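Local coordinates for uncharacterized protein (PDB 3O2I), which is of unknown function but forms a two-chain assembly in which a small antiparallel sheet packs against helices, at residues 44-49 against 88-93. Numbering follows the deposited sequence.
Sequences YLLHSE and GFVEAG
Leu46 and Val90 form an antiparallel hydrogen-bonded pair: Leu46 N donates to Val90 O at 2.7 Å, and Val90 N returns a bond to Leu46 O at 2.9 Å. One residue along, Leu45 and Glu91 make the non-hydrogen-bonded pair, and the ladder resumes where Ala92 N meets Tyr44 O at 2.8 Å. A water accepts from Tyr44 N and lies within reach of Ala92 O, to which it probably donates. The short strand 90-91 thereby becomes the outer strand, within this chain, of a three-stranded antiparallel sheet in which strand 41-47 is central, bonded on its other flank to strand 28-35. Gly88, just after helix 72-87, has a positive phi, which favours glycine, and the chain runs from it into the strand.

Alternation sends side chains to two faces, one covered by helix 72-87, the other facing the second subunit. Leu45 and Phe89 lie on the helix side, where both touch Leu83; Leu45 CB sits 3.9 Å from Phe89 CD1, while Leu45 CD2 reaches CA and CB of Glu91. On the other face Leu46 CB presses on Val90 CG2 at 3.5 Å, and Leu46 CD2 meets the small Ala92 CB. Leu46 and Ala92 also pack on the second subunit, so an apolar leucine and a small alanine suit these two places.

His47 has its CG anti to the backbone N (chi1 -157°), which brings the imidazole edge over Phe89: CD2 stands 3.7 Å above the centre of the phenyl face in an edge-to-face pair, planes at 68°. The imidazole is fixed by bonds at both nitrogens, ND1 accepting from Glu49 N in the ring plane and NE2 bonding His87 O. Replacing Phe89 with an alanine would probably leave the His47 edge without its aromatic face and open a gap beside Leu45 and Trp51, whose ring stacks on the phenyl.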
loop_
_atom_site.group_PDB
_atom_site.type_symbol
_atom_site.label_atom_id
_atom_site.label_comp_id
_atom_site.label_asym_id
_atom_site.label_seq_id
_atom_site.Cartn_x
_atom_site.Cartn_y
_atom_site.Cartn_z
ATOM N N TYR B 44 -3.991 6.152 -2.299
ATOM C CA TYR B 44 -4.067 4.728 -2.595
ATOM C C TYR B 44 -5.415 4.434 -3.204
ATOM O O TYR B 44 -6.441 4.629 -2.553
ATOM C CB TYR B 44 -3.882 3.898 -1.305
ATOM C CG TYR B 44 -2.522 4.089 -0.671
ATOM C CD1 TYR B 44 -1.428 3.353 -1.106
ATOM C CD2 TYR B 44 -2.327 5.018 0.343
ATOM C CE1 TYR B 44 -0.177 3.529 -0.545
ATOM C CE2 TYR B 44 -1.074 5.193 0.924
ATOM C CZ TYR B 44 -0.007 4.447 0.469
ATOM O OH TYR B 44 1.242 4.607 1.033
ATOM N N LEU B 45 -5.414 3.960 -4.447
ATOM C CA LEU B 45 -6.650 3.581 -5.132
ATOM C C LEU B 45 -6.731 2.069 -5.315
ATOM O O LEU B 45 -5.724 1.401 -5.508
ATOM C CB LEU B 45 -6.728 4.240 -6.503
ATOM C CG LEU B 45 -6.620 5.765 -6.563
ATOM C CD1 LEU B 45 -6.833 6.224 -8.007
ATOM C CD2 LEU B 45 -7.632 6.418 -5.648
ATOM N N LEU B 46 -7.944 1.544 -5.278
ATOM C CA LEU B 46 -8.174 0.118 -5.446
ATOM C C LEU B 46 -8.947 -0.128 -6.716
ATOM O O LEU B 46 -9.825 0.654 -7.063
ATOM C CB LEU B 46 -9.010 -0.417 -4.279
ATOM C CG LEU B 46 -8.320 -0.832 -2.989
ATOM C CD1 LEU B 46 -6.887 -0.338 -2.966
ATOM C CD2 LEU B 46 -9.126 -0.360 -1.772
ATOM N N HIS B 47 -8.636 -1.223 -7.398
ATOM C CA HIS B 47 -9.452 -1.667 -8.526
ATOM C C HIS B 47 -9.547 -3.189 -8.538
ATOM O O HIS B 47 -8.598 -3.876 -8.169
ATOM C CB HIS B 47 -8.878 -1.174 -9.854
ATOM C CG HIS B 47 -9.888 -1.098 -10.952
ATOM N ND1 HIS B 47 -10.414 -2.220 -11.559
ATOM C CD2 HIS B 47 -10.481 -0.035 -11.548
ATOM C CE1 HIS B 47 -11.287 -1.850 -12.480
ATOM N NE2 HIS B 47 -11.354 -0.531 -12.487
ATOM N N SER B 48 -10.693 -3.709 -8.965
ATOM C CA SER B 48 -10.880 -5.151 -9.043
ATOM C C SER B 48 -10.071 -5.782 -10.169
ATOM O O SER B 48 -9.825 -6.984 -10.154
ATOM C CB SER B 48 -12.366 -5.526 -9.157
ATOM O OG SER B 48 -12.944 -5.050 -10.360
ATOM N N GLU B 49 -9.651 -4.978 -11.142
ATOM C CA GLU B 49 -8.854 -5.513 -12.245
ATOM C C GLU B 49 -7.405 -5.044 -12.245
ATOM O O GLU B 49 -7.066 -4.027 -11.642
ATOM C CB GLU B 49 -9.507 -5.224 -13.597
ATOM C CG GLU B 49 -10.769 -6.034 -13.845
ATOM C CD GLU B 49 -10.955 -6.363 -15.318
ATOM O OE1 GLU B 49 -11.471 -5.506 -16.070
ATOM O OE2 GLU B 49 -10.570 -7.479 -15.728
ATOM N N GLY B 88 -13.833 3.477 -12.103
ATOM C CA GLY B 88 -14.257 2.553 -11.065
ATOM C C GLY B 88 -13.242 2.254 -9.973
ATOM O O GLY B 88 -13.399 1.279 -9.233
ATOM N N PHE B 89 -12.205 3.082 -9.869
ATOM C CA PHE B 89 -11.263 2.990 -8.759
ATOM C C PHE B 89 -11.956 3.478 -7.490
ATOM O O PHE B 89 -12.774 4.403 -7.529
ATOM C CB PHE B 89 -10.023 3.857 -9.014
ATOM C CG PHE B 89 -9.126 3.350 -10.114
ATOM C CD1 PHE B 89 -8.009 2.588 -9.817
ATOM C CD2 PHE B 89 -9.376 3.673 -11.443
ATOM C CE1 PHE B 89 -7.176 2.130 -10.822
ATOM C CE2 PHE B 89 -8.540 3.218 -12.458
ATOM C CZ PHE B 89 -7.450 2.442 -12.154
ATOM N N VAL B 90 -11.643 2.851 -6.364
ATOM C CA VAL B 90 -12.162 3.314 -5.085
ATOM C C VAL B 90 -10.971 3.735 -4.246
ATOM O O VAL B 90 -9.961 3.037 -4.213
ATOM C CB VAL B 90 -13.018 2.233 -4.367
ATOM C CG1 VAL B 90 -14.123 1.759 -5.282
ATOM C CG2 VAL B 90 -12.178 1.062 -3.945
ATOM N N GLU B 91 -11.063 4.899 -3.613
ATOM C CA GLU B 91 -9.939 5.398 -2.831
ATOM C C GLU B 91 -9.910 4.731 -1.470
ATOM O O GLU B 91 -10.932 4.663 -0.791
ATOM C CB GLU B 91 -10.011 6.912 -2.652
ATOM C CG GLU B 91 -8.814 7.493 -1.896
ATOM C CD GLU B 91 -8.864 9.008 -1.781
ATOM O OE1 GLU B 91 -9.927 9.595 -2.077
ATOM O OE2 GLU B 91 -7.838 9.608 -1.393
ATOM N N ALA B 92 -8.738 4.237 -1.085
ATOM C CA ALA B 92 -8.544 3.640 0.238
ATOM C C ALA B 92 -8.224 4.751 1.218
ATOM O O ALA B 92 -7.801 5.842 0.814
ATOM C CB ALA B 92 -7.420 2.635 0.202
ATOM N N GLY B 93 -8.433 4.482 2.503
ATOM C CA GLY B 93 -8.168 5.463 3.541
ATOM C C GLY B 93 -6.696 5.653 3.871
ATOM O O GLY B 93 -6.318 6.644 4.498
HETATM O O HOH W 1 -5.422 7.082 -0.286
#